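Local atomic coordinates of Poly(Beta-D-mannuronate) lyase (Pseudopedobacter saltans, PDB entry 7O79), a protein that probably cleaves poly(beta-D-mannuronate), the mannuronate polymer of alginate, as a beta-helical polysaccharide lyase of family 6. Residues Tyr166-Ile177 against His204-Ser215; Val144-Tyr153 against Gly187-Ile195. All coordinates share one frame; numbering follows the deposited sequence.

How the contacts relate
Both contacts lie in the parallel beta-helix, with centres about 17 Å apart. Their segments alternate along the chain. Contact 1 pairs strand 175-177 with strand 209-214, and contact 2 starts from strand 144-146, the neighbour of 175-177 on its other side. The two contacts meet directly. Val144 N lies 2.7 Å from Ile174 O, and Asn146 N lies 3.0 Å from Arg176 O, both probable hydrogen bonds. Packing adds to this: Ile177 CG2 is 3.5 Å from Phe193 CB, and Ser215 OG is 3.4 Å from Ala191 CB. Contact 2 also holds a phosphate ion, probably from the crystallisation liquor, at residues 149-152.

Contact 1: residues Tyr166-Ile177 against His204-Ser215; sequences YTPDNGREIFRI and HGEGMEIISLKS
With its CG wedged between its own backbone N and carbonyl carbon (chi1 69°) and the rest of the chain extended, Glu206 reaches into the loop 169-173. Its OE2 takes two backbone N-H groups: Gly171 N at 2.9 Å, nearly along the C-O axis, and Arg172 N at 3.0 Å, on the anti lone pair. The main chain answers, as Glu206 N donates to Arg172 O at 3.0 Å from above the carbonyl plane. Glu173 bends at chi2 (89°), which carries its carboxylate across that of Glu206 at a slant, Glu173 OE2 to Glu206 OE2 3.6 Å. A water bridges Glu173 OE1 to Ser212 OG and Lys214 NZ. A leucine in place of Glu206 would probably cost Gly171 N its acceptor, leave Arg172 N with a weak bond to Asp169 O, and free the loop to move. Beyond the loop the strands run parallel. Ile210 O accepts from Ile174 N and Phe175 N, and Ser212 N donates to Phe175 O at 2.8 Å. Side chains of Phe175, Ile177, Ile211 and Leu213 share the inner face, where Phe175 and Ile211 pack on Ile195 of strand 194-201. Strands 144-146 and 230-236 flank the pair in the beta-helix.

Contact 2: residues Val144-Tyr153 against Gly187-Ile195; sequences VGNDQDNSRY and GDDGAFFTI. With PO4 (phosphate ion), chain B.
Arg152 grips Asp189 side-on with two nitrogens. Arg152 NE donates to Asp189 OD1 at 3.0 Å, and Arg152 NH1 meets Asp189 OD2 at 2.7 Å in a salt bridge. Both bonds use the syn side of the carboxylate; the two planes are only 8° apart but stepped, which tilts each bond from them. Next to this pair, Tyr153 and Phe192 form an offset stack, with ring centroids 4.6 Å apart and planes at 6°. Phe192 CB sits over the centre of the Tyr153 ring as a CH-pi contact, while Tyr153 OH lies over the centre of the Phe192 ring. Tyr153 N donates to Ala191 O at 3.0 Å, which ties the backbones together beside the stack. Deeper in, the Phe193 ring turns its edge to Asn146, with CD2 of Phe193 3.4 Å from Asn146 OD1. These segments belong to a parallel beta-helix of the pectate lyase-like type, where loops leave the coils between strands. The second shell fixes the first. Chi1 of Asn146 (-170°) turns its amide toward Ser151: ND2 donates to Ser151 O and OD1 accepts from Ser151 OG. This braces the loop that carries Arg152. A phosphate ion lies at the guanidinium edge: Arg152 NH2 reaches its O1 at 3.1 Å, and Asn150 N donates to the same O1 at 2.9 Å. Farther out, Asn125 accepts from Arg152 N, and Phe122 meets the Phe193 ring edge-to-face.

Contact 1: residues Tyr166-Ile177 against His204-Ser215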
loop_
_atom_site.group_PDB
_atom_site.type_symbol
_atom_site.label_atom_id
_atom_site.label_comp_id
_atom_site.label_asym_id
_atom_site.label_seq_id
_atom_site.Cartn_x
_atom_site.Cartn_y
_atom_site.Cartn_z
ATOM N N TYR A 166 7.599 -5.770 13.915
ATOM C CA TYR A 166 8.506 -4.749 13.425
ATOM C C TYR A 166 9.935 -5.262 13.362
ATOM O O TYR A 166 10.458 -5.772 14.356
ATOM C CB TYR A 166 8.437 -3.536 14.343
ATOM C CG TYR A 166 9.520 -2.504 14.120
ATOM C CD1 TYR A 166 9.686 -1.899 12.875
ATOM C CD2 TYR A 166 10.341 -2.089 15.174
ATOM C CE1 TYR A 166 10.658 -0.931 12.666
ATOM C CE2 TYR A 166 11.311 -1.116 14.979
ATOM C CZ TYR A 166 11.458 -0.534 13.730
ATOM O OH TYR A 166 12.405 0.439 13.531
ATOM N N THR A 167 10.567 -5.139 12.188
ATOM C CA THR A 167 12.038 -5.202 12.073
ATOM C C THR A 167 12.373 -4.167 11.001
ATOM O O THR A 167 11.723 -4.146 9.934
ATOM C CB THR A 167 12.630 -6.568 11.693
ATOM O OG1 THR A 167 12.381 -6.844 10.301
ATOM C CG2 THR A 167 12.070 -7.709 12.562
ATOM N N PRO A 168 13.354 -3.294 11.240
ATOM C CA PRO A 168 13.641 -2.249 10.241
ATOM C C PRO A 168 14.395 -2.821 9.042
ATOM O O PRO A 168 15.618 -2.733 8.918
ATOM C CB PRO A 168 14.472 -1.238 11.034
ATOM C CG PRO A 168 15.118 -2.044 12.152
ATOM C CD PRO A 168 14.199 -3.198 12.445
ATOM N N ASP A 169 13.639 -3.442 8.129
ATOM C CA ASP A 169 14.200 -4.084 6.936
ATOM C C ASP A 169 13.386 -3.651 5.726
ATOM O O ASP A 169 12.299 -4.191 5.503
ATOM C CB ASP A 169 14.181 -5.605 7.052
ATOM C CG ASP A 169 15.080 -6.113 8.143
ATOM O OD1 ASP A 169 16.265 -6.351 7.851
ATOM O OD2 ASP A 169 14.590 -6.287 9.285
ATOM N N ASN A 170 13.917 -2.708 4.947
ATOM C CA ASN A 170 13.280 -2.315 3.695
ATOM C C ASN A 170 12.914 -3.534 2.853
ATOM O O ASN A 170 13.740 -4.421 2.618
ATOM C CB ASN A 170 14.203 -1.396 2.899
ATOM C CG ASN A 170 13.447 -0.552 1.904
ATOM O OD1 ASN A 170 12.375 -0.039 2.202
ATOM N ND2 ASN A 170 13.993 -0.418 0.710
ATOM N N GLY A 171 11.676 -3.561 2.377
ATOM C CA GLY A 171 11.152 -4.739 1.732
ATOM C C GLY A 171 10.194 -5.531 2.579
ATOM O O GLY A 171 9.842 -6.645 2.197
ATOM N N ARG A 172 9.754 -4.993 3.713
ATOM C CA ARG A 172 8.689 -5.587 4.519
ATOM C C ARG A 172 7.490 -4.644 4.610
ATOM O O ARG A 172 6.908 -4.442 5.679
ATOM C CB ARG A 172 9.210 -5.975 5.905
ATOM C CG ARG A 172 10.296 -7.058 5.846
ATOM C CD ARG A 172 10.598 -7.604 7.246
ATOM N NE ARG A 172 9.389 -8.195 7.801
ATOM C CZ ARG A 172 8.872 -7.872 8.978
ATOM N NH1 ARG A 172 9.472 -6.956 9.733
ATOM N NH2 ARG A 172 7.739 -8.448 9.387
ATOM N N GLU A 173 7.138 -4.023 3.483
ATOM C CA GLU A 173 5.922 -3.230 3.382
ATOM C C GLU A 173 4.702 -4.121 3.571
ATOM O O GLU A 173 4.767 -5.348 3.432
ATOM C CB GLU A 173 5.836 -2.541 2.011
ATOM C CG GLU A 173 7.032 -1.655 1.664
ATOM C CD GLU A 173 8.159 -2.395 0.965
ATOM O OE1 GLU A 173 8.986 -1.720 0.316
ATOM O OE2 GLU A 173 8.221 -3.646 1.064
ATOM N N ILE A 174 3.566 -3.499 3.885
ATOM C CA ILE A 174 2.330 -4.281 3.834
ATOM C C ILE A 174 1.833 -4.387 2.394
ATOM O O ILE A 174 1.394 -5.461 1.955
ATOM C CB ILE A 174 1.263 -3.692 4.772
ATOM C CG1 ILE A 174 1.825 -3.535 6.196
ATOM C CG2 ILE A 174 0.038 -4.610 4.802
ATOM C CD1 ILE A 174 2.598 -4.774 6.722
ATOM N N PHE A 175 1.924 -3.290 1.635
ATOM C CA PHE A 175 1.578 -3.227 0.218
ATOM C C PHE A 175 2.735 -2.585 -0.538
ATOM O O PHE A 175 3.211 -1.520 -0.135
ATOM C CB PHE A 175 0.316 -2.376 -0.018
ATOM C CG PHE A 175 -0.989 -3.042 0.364
ATOM C CD1 PHE A 175 -1.461 -2.991 1.670
ATOM C CD2 PHE A 175 -1.782 -3.645 -0.609
ATOM C CE1 PHE A 175 -2.691 -3.582 2.017
ATOM C CE2 PHE A 175 -3.024 -4.226 -0.281
ATOM C CZ PHE A 175 -3.475 -4.184 1.033
ATOM N N ARG A 176 3.173 -3.203 -1.637
ATOM C CA ARG A 176 4.104 -2.571 -2.569
ATOM C C ARG A 176 3.529 -2.694 -3.980
ATOM O O ARG A 176 3.368 -3.806 -4.488
ATOM C CB ARG A 176 5.507 -3.191 -2.474
ATOM C CG ARG A 176 6.518 -2.558 -3.439
ATOM C CD ARG A 176 7.950 -3.142 -3.328
ATOM N NE ARG A 176 8.028 -4.531 -3.774
ATOM C CZ ARG A 176 8.968 -5.389 -3.393
ATOM N NH1 ARG A 176 9.946 -4.996 -2.581
ATOM N NH2 ARG A 176 8.951 -6.633 -3.853
ATOM N N ILE A 177 3.207 -1.555 -4.605
ATOM C CA ILE A 177 2.466 -1.521 -5.870
ATOM C C ILE A 177 3.394 -1.070 -6.991
ATOM O O ILE A 177 3.580 0.130 -7.228
ATOM C CB ILE A 177 1.225 -0.620 -5.804
ATOM C CG1 ILE A 177 0.461 -0.839 -4.494
ATOM C CG2 ILE A 177 0.359 -0.826 -7.065
ATOM C CD1 ILE A 177 -0.037 -2.272 -4.332
ATOM N N HIS A 204 3.266 -3.293 11.531
ATOM C CA HIS A 204 4.527 -2.562 11.412
ATOM C C HIS A 204 5.318 -2.986 10.187
ATOM O O HIS A 204 5.664 -2.154 9.346
ATOM C CB HIS A 204 5.385 -2.752 12.670
ATOM C CG HIS A 204 4.679 -2.425 13.948
ATOM N ND1 HIS A 204 3.839 -1.341 14.074
ATOM C CD2 HIS A 204 4.710 -3.017 15.167
ATOM C CE1 HIS A 204 3.367 -1.287 15.308
ATOM N NE2 HIS A 204 3.875 -2.298 15.990
ATOM N N GLY A 205 5.662 -4.273 10.101
ATOM C CA GLY A 205 6.593 -4.704 9.071
ATOM C C GLY A 205 7.901 -3.946 9.204
ATOM O O GLY A 205 8.494 -3.870 10.284
ATOM N N GLU A 206 8.336 -3.332 8.102
ATOM C CA GLU A 206 9.574 -2.559 8.074
ATOM C C GLU A 206 9.510 -1.265 8.873
ATOM O O GLU A 206 10.567 -0.670 9.121
ATOM C CB GLU A 206 9.958 -2.235 6.625
ATOM C CG GLU A 206 9.005 -1.245 5.951
ATOM C CD GLU A 206 9.358 -0.995 4.501
ATOM O OE1 GLU A 206 9.212 0.160 4.036
ATOM O OE2 GLU A 206 9.784 -1.951 3.824
ATOM N N GLY A 207 8.326 -0.810 9.275
ATOM C CA GLY A 207 8.232 0.426 10.045
ATOM C C GLY A 207 8.709 1.643 9.287
ATOM O O GLY A 207 9.319 2.549 9.874
ATOM N N MET A 208 8.464 1.672 7.978
ATOM C CA MET A 208 8.846 2.788 7.126
ATOM C C MET A 208 7.697 3.116 6.191
ATOM O O MET A 208 7.008 4.118 6.378
ATOM C CB MET A 208 10.116 2.464 6.334
ATOM C CG MET A 208 11.194 1.867 7.216
ATOM S SD MET A 208 12.732 1.479 6.382
ATOM C CE MET A 208 13.612 0.753 7.784
ATOM N N GLU A 209 7.479 2.274 5.188
ATOM C CA GLU A 209 6.381 2.447 4.249
ATOM C C GLU A 209 5.390 1.323 4.507
ATOM O O GLU A 209 5.645 0.175 4.151
ATOM C CB GLU A 209 6.895 2.459 2.817
ATOM C CG GLU A 209 7.961 3.512 2.613
ATOM C CD GLU A 209 8.358 3.692 1.153
ATOM O OE1 GLU A 209 9.482 4.188 0.895
ATOM O OE2 GLU A 209 7.551 3.340 0.264
ATOM N N ILE A 210 4.285 1.655 5.187
ATOM C CA ILE A 210 3.194 0.699 5.362
ATOM C C ILE A 210 2.635 0.315 4.004
ATOM O O ILE A 210 2.512 -0.870 3.657
ATOM C CB ILE A 210 2.087 1.307 6.249
ATOM C CG1 ILE A 210 2.617 1.690 7.630
ATOM C CG2 ILE A 210 0.913 0.307 6.375
ATOM C CD1 ILE A 210 1.625 2.540 8.451
ATOM N N ILE A 211 2.253 1.329 3.233
ATOM C CA ILE A 211 1.843 1.216 1.840
ATOM C C ILE A 211 2.906 1.928 1.018
ATOM O O ILE A 211 3.335 3.033 1.372
ATOM C CB ILE A 211 0.446 1.827 1.621
ATOM C CG1 ILE A 211 -0.621 0.928 2.253
ATOM C CG2 ILE A 211 0.160 2.044 0.125
ATOM C CD1 ILE A 211 -1.989 1.595 2.451
ATOM N N SER A 212 3.376 1.280 -0.037
ATOM C CA SER A 212 4.397 1.855 -0.905
ATOM C C SER A 212 3.857 1.839 -2.327
ATOM O O SER A 212 3.826 0.788 -2.976
ATOM C CB SER A 212 5.715 1.096 -0.782
ATOM O OG SER A 212 6.722 1.674 -1.593
ATOM N N LEU A 213 3.436 3.007 -2.810
ATOM C CA LEU A 213 3.041 3.175 -4.202
ATOM C C LEU A 213 4.276 3.472 -5.048
ATOM O O LEU A 213 4.994 4.439 -4.791
ATOM C CB LEU A 213 2.006 4.287 -4.350
ATOM C CG LEU A 213 0.805 4.212 -3.394
ATOM C CD1 LEU A 213 -0.197 5.323 -3.696
ATOM C CD2 LEU A 213 0.141 2.843 -3.522
ATOM N N LYS A 214 4.507 2.648 -6.062
ATOM C CA LYS A 214 5.599 2.808 -7.016
ATOM C C LYS A 214 5.068 2.680 -8.436
ATOM O O LYS A 214 5.593 1.923 -9.257
ATOM C CB LYS A 214 6.690 1.776 -6.750
ATOM C CG LYS A 214 7.481 2.028 -5.464
ATOM C CD LYS A 214 8.584 0.979 -5.292
ATOM C CE LYS A 214 9.597 1.418 -4.224
ATOM N NZ LYS A 214 10.507 0.305 -3.807
ATOM N N SER A 215 3.984 3.398 -8.723
ATOM C CA SER A 215 3.253 3.325 -9.991
ATOM C C SER A 215 2.206 4.434 -9.958
ATOM O O SER A 215 2.049 5.120 -8.940
ATOM C CB SER A 215 2.585 1.962 -10.206
ATOM O OG SER A 215 1.801 1.605 -9.072
HETATM O O HOH W 1 9.931 0.499 1.692
HETATM O O HOH W 2 5.329 -2.207 6.708
HETATM O O HOH W 3 8.725 -0.387 -1.893
#

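Contact 2: residues Val144-Tyr153 against Gly187-Ile195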
loop_
_atom_site.group_PDB
_atom_site.type_symbol
_atom_site.label_atom_id
_atom_site.label_comp_id
_atom_site.label_asym_id
_atom_site.label_seq_id
_atom_site.Cartn_x
_atom_site.Cartn_y
_atom_site.Cartn_z
ATOM N N VAL A 144 1.571 -7.865 0.638
ATOM C CA VAL A 144 0.819 -7.832 -0.611
ATOM C C VAL A 144 1.675 -7.116 -1.636
ATOM O O VAL A 144 2.146 -6.002 -1.378
ATOM C CB VAL A 144 -0.542 -7.114 -0.463
ATOM C CG1 VAL A 144 -1.235 -7.035 -1.818
ATOM C CG2 VAL A 144 -1.430 -7.824 0.525
ATOM N N GLY A 145 1.868 -7.737 -2.796
ATOM C CA GLY A 145 2.565 -7.105 -3.895
ATOM C C GLY A 145 1.760 -7.042 -5.179
ATOM O O GLY A 145 0.933 -7.910 -5.459
ATOM N N ASN A 146 2.036 -6.018 -5.980
ATOM C CA ASN A 146 1.533 -5.939 -7.342
ATOM C C ASN A 146 2.717 -5.894 -8.288
ATOM O O ASN A 146 3.642 -5.099 -8.104
ATOM C CB ASN A 146 0.609 -4.723 -7.556
ATOM C CG ASN A 146 -0.119 -4.772 -8.892
ATOM O OD1 ASN A 146 -1.052 -5.558 -9.074
ATOM N ND2 ASN A 146 0.274 -3.898 -9.824
ATOM N N ASP A 147 2.660 -6.730 -9.312
ATOM C CA ASP A 147 3.766 -6.994 -10.207
ATOM C C ASP A 147 3.894 -5.846 -11.223
ATOM O O ASP A 147 2.971 -5.048 -11.427
ATOM C CB ASP A 147 3.507 -8.354 -10.870
ATOM C CG ASP A 147 4.748 -9.011 -11.390
ATOM O OD1 ASP A 147 5.345 -9.761 -10.577
ATOM O OD2 ASP A 147 5.109 -8.817 -12.584
ATOM N N GLN A 148 5.061 -5.757 -11.856
ATOM C CA GLN A 148 5.374 -4.605 -12.697
ATOM C C GLN A 148 4.636 -4.601 -14.029
ATOM O O GLN A 148 4.349 -3.522 -14.561
ATOM C CB GLN A 148 6.895 -4.531 -12.910
ATOM C CG GLN A 148 7.401 -3.377 -13.788
ATOM C CD GLN A 148 6.971 -2.003 -13.306
ATOM O OE1 GLN A 148 6.886 -1.741 -12.107
ATOM N NE2 GLN A 148 6.714 -1.105 -14.254
ATOM N N ASP A 149 4.341 -5.764 -14.606
ATOM C CA ASP A 149 3.761 -5.823 -15.938
ATOM C C ASP A 149 2.454 -6.599 -15.920
ATOM O O ASP A 149 2.290 -7.540 -15.139
ATOM C CB ASP A 149 4.725 -6.460 -16.930
ATOM C CG ASP A 149 5.990 -5.636 -17.113
ATOM O OD1 ASP A 149 5.985 -4.668 -17.897
ATOM O OD2 ASP A 149 6.992 -5.951 -16.460
ATOM N N ASN A 150 1.514 -6.147 -16.751
ATOM C CA ASN A 150 0.259 -6.855 -17.021
ATOM C C ASN A 150 -0.534 -7.174 -15.741
ATOM O O ASN A 150 -1.160 -8.231 -15.617
ATOM C CB ASN A 150 0.537 -8.124 -17.843
ATOM C CG ASN A 150 -0.706 -8.651 -18.514
ATOM O OD1 ASN A 150 -1.478 -7.888 -19.093
ATOM N ND2 ASN A 150 -0.916 -9.952 -18.433
ATOM N N SER A 151 -0.564 -6.219 -14.780
ATOM C CA SER A 151 -1.271 -6.454 -13.515
ATOM C C SER A 151 -1.987 -5.153 -13.087
ATOM O O SER A 151 -1.612 -4.430 -12.157
ATOM C CB SER A 151 -0.289 -6.984 -12.460
ATOM O OG SER A 151 -0.910 -7.251 -11.225
ATOM N N ARG A 152 -3.076 -4.835 -13.783
ATOM C CA ARG A 152 -3.814 -3.597 -13.596
ATOM C C ARG A 152 -5.199 -3.887 -13.036
ATOM O O ARG A 152 -5.759 -4.970 -13.260
ATOM C CB ARG A 152 -3.964 -2.835 -14.919
ATOM C CG ARG A 152 -2.664 -2.421 -15.566
ATOM C CD ARG A 152 -2.897 -1.697 -16.884
ATOM N NE ARG A 152 -1.675 -1.054 -17.365
ATOM C CZ ARG A 152 -0.673 -1.704 -17.957
ATOM N NH1 ARG A 152 0.408 -1.045 -18.371
ATOM N NH2 ARG A 152 -0.746 -3.019 -18.127
ATOM N N TYR A 153 -5.755 -2.889 -12.329
ATOM C CA TYR A 153 -7.147 -2.900 -11.842
ATOM C C TYR A 153 -7.408 -3.989 -10.802
ATOM O O TYR A 153 -8.496 -4.558 -10.734
ATOM C CB TYR A 153 -8.161 -3.007 -12.992
ATOM C CG TYR A 153 -8.181 -1.767 -13.861
ATOM C CD1 TYR A 153 -8.935 -0.656 -13.485
ATOM C CD2 TYR A 153 -7.467 -1.705 -15.048
ATOM C CE1 TYR A 153 -8.947 0.502 -14.263
ATOM C CE2 TYR A 153 -7.480 -0.568 -15.834
ATOM C CZ TYR A 153 -8.218 0.521 -15.443
ATOM O OH TYR A 153 -8.220 1.642 -16.228
ATOM N N GLY A 187 2.444 9.423 -18.395
ATOM C CA GLY A 187 1.364 9.123 -19.314
ATOM C C GLY A 187 0.094 8.723 -18.573
ATOM O O GLY A 187 0.060 8.645 -17.345
ATOM N N ASP A 188 -0.963 8.456 -19.356
ATOM C CA ASP A 188 -2.294 8.130 -18.822
ATOM C C ASP A 188 -2.340 6.823 -18.043
ATOM O O ASP A 188 -3.278 6.605 -17.263
ATOM C CB ASP A 188 -3.299 8.011 -19.966
ATOM C CG ASP A 188 -3.848 9.337 -20.403
ATOM O OD1 ASP A 188 -3.136 10.356 -20.251
ATOM O OD2 ASP A 188 -4.995 9.357 -20.903
ATOM N N ASP A 189 -1.381 5.938 -18.271
ATOM C CA ASP A 189 -1.385 4.581 -17.744
ATOM C C ASP A 189 -1.051 4.571 -16.254
ATOM O O ASP A 189 -0.786 5.605 -15.638
ATOM C CB ASP A 189 -0.395 3.724 -18.538
ATOM C CG ASP A 189 -0.801 2.262 -18.632
ATOM O OD1 ASP A 189 -1.822 1.862 -18.042
ATOM O OD2 ASP A 189 -0.052 1.493 -19.279
ATOM N N GLY A 190 -1.050 3.368 -15.688
ATOM C CA GLY A 190 -0.743 3.150 -14.287
ATOM C C GLY A 190 -1.065 1.719 -13.917
ATOM O O GLY A 190 -1.425 0.898 -14.776
ATOM N N ALA A 191 -0.906 1.420 -12.612
ATOM C CA ALA A 191 -1.325 0.131 -12.063
ATOM C C ALA A 191 -2.823 0.081 -11.766
ATOM O O ALA A 191 -3.425 -0.998 -11.795
ATOM C CB ALA A 191 -0.561 -0.179 -10.769
ATOM N N PHE A 192 -3.431 1.227 -11.476
ATOM C CA PHE A 192 -4.850 1.288 -11.126
ATOM C C PHE A 192 -5.192 0.299 -10.012
ATOM O O PHE A 192 -6.205 -0.409 -10.060
ATOM C CB PHE A 192 -5.740 1.068 -12.351
ATOM C CG PHE A 192 -5.472 2.027 -13.493
ATOM C CD1 PHE A 192 -6.164 3.229 -13.576
ATOM C CD2 PHE A 192 -4.591 1.693 -14.516
ATOM C CE1 PHE A 192 -5.948 4.104 -14.624
ATOM C CE2 PHE A 192 -4.381 2.564 -15.590
ATOM C CZ PHE A 192 -5.050 3.767 -15.640
ATOM N N PHE A 193 -4.332 0.241 -9.001
ATOM C CA PHE A 193 -4.525 -0.652 -7.861
ATOM C C PHE A 193 -5.357 0.058 -6.801
ATOM O O PHE A 193 -5.149 1.241 -6.527
ATOM C CB PHE A 193 -3.171 -1.074 -7.282
ATOM C CG PHE A 193 -3.212 -2.304 -6.409
ATOM C CD1 PHE A 193 -3.653 -2.235 -5.086
ATOM C CD2 PHE A 193 -2.777 -3.528 -6.902
ATOM C CE1 PHE A 193 -3.670 -3.378 -4.276
ATOM C CE2 PHE A 193 -2.813 -4.670 -6.112
ATOM C CZ PHE A 193 -3.251 -4.602 -4.801
ATOM N N THR A 194 -6.302 -0.657 -6.215
ATOM C CA THR A 194 -7.187 -0.072 -5.213
ATOM C C THR A 194 -6.931 -0.739 -3.871
ATOM O O THR A 194 -7.063 -1.966 -3.747
ATOM C CB THR A 194 -8.652 -0.220 -5.619
ATOM O OG1 THR A 194 -8.914 0.618 -6.746
ATOM C CG2 THR A 194 -9.577 0.179 -4.450
ATOM N N ILE A 195 -6.568 0.066 -2.875
ATOM C CA ILE A 195 -6.450 -0.365 -1.487
ATOM C C ILE A 195 -7.553 0.369 -0.735
ATOM O O ILE A 195 -7.428 1.569 -0.469
ATOM C CB ILE A 195 -5.075 -0.023 -0.898
ATOM C CG1 ILE A 195 -3.933 -0.687 -1.694
ATOM C CG2 ILE A 195 -5.036 -0.391 0.588
ATOM C CD1 ILE A 195 -2.520 -0.221 -1.203
HETATM P P PO4 B . 2.783 -3.620 -19.730
HETATM O O1 PO4 B . 2.211 -3.764 -18.327
HETATM O O2 PO4 B . 1.867 -4.347 -20.699
HETATM O O3 PO4 B . 4.161 -4.235 -19.745
HETATM O O4 PO4 B . 2.922 -2.170 -20.153
HETATM O O HOH W 4 -3.500 -3.324 -10.168
#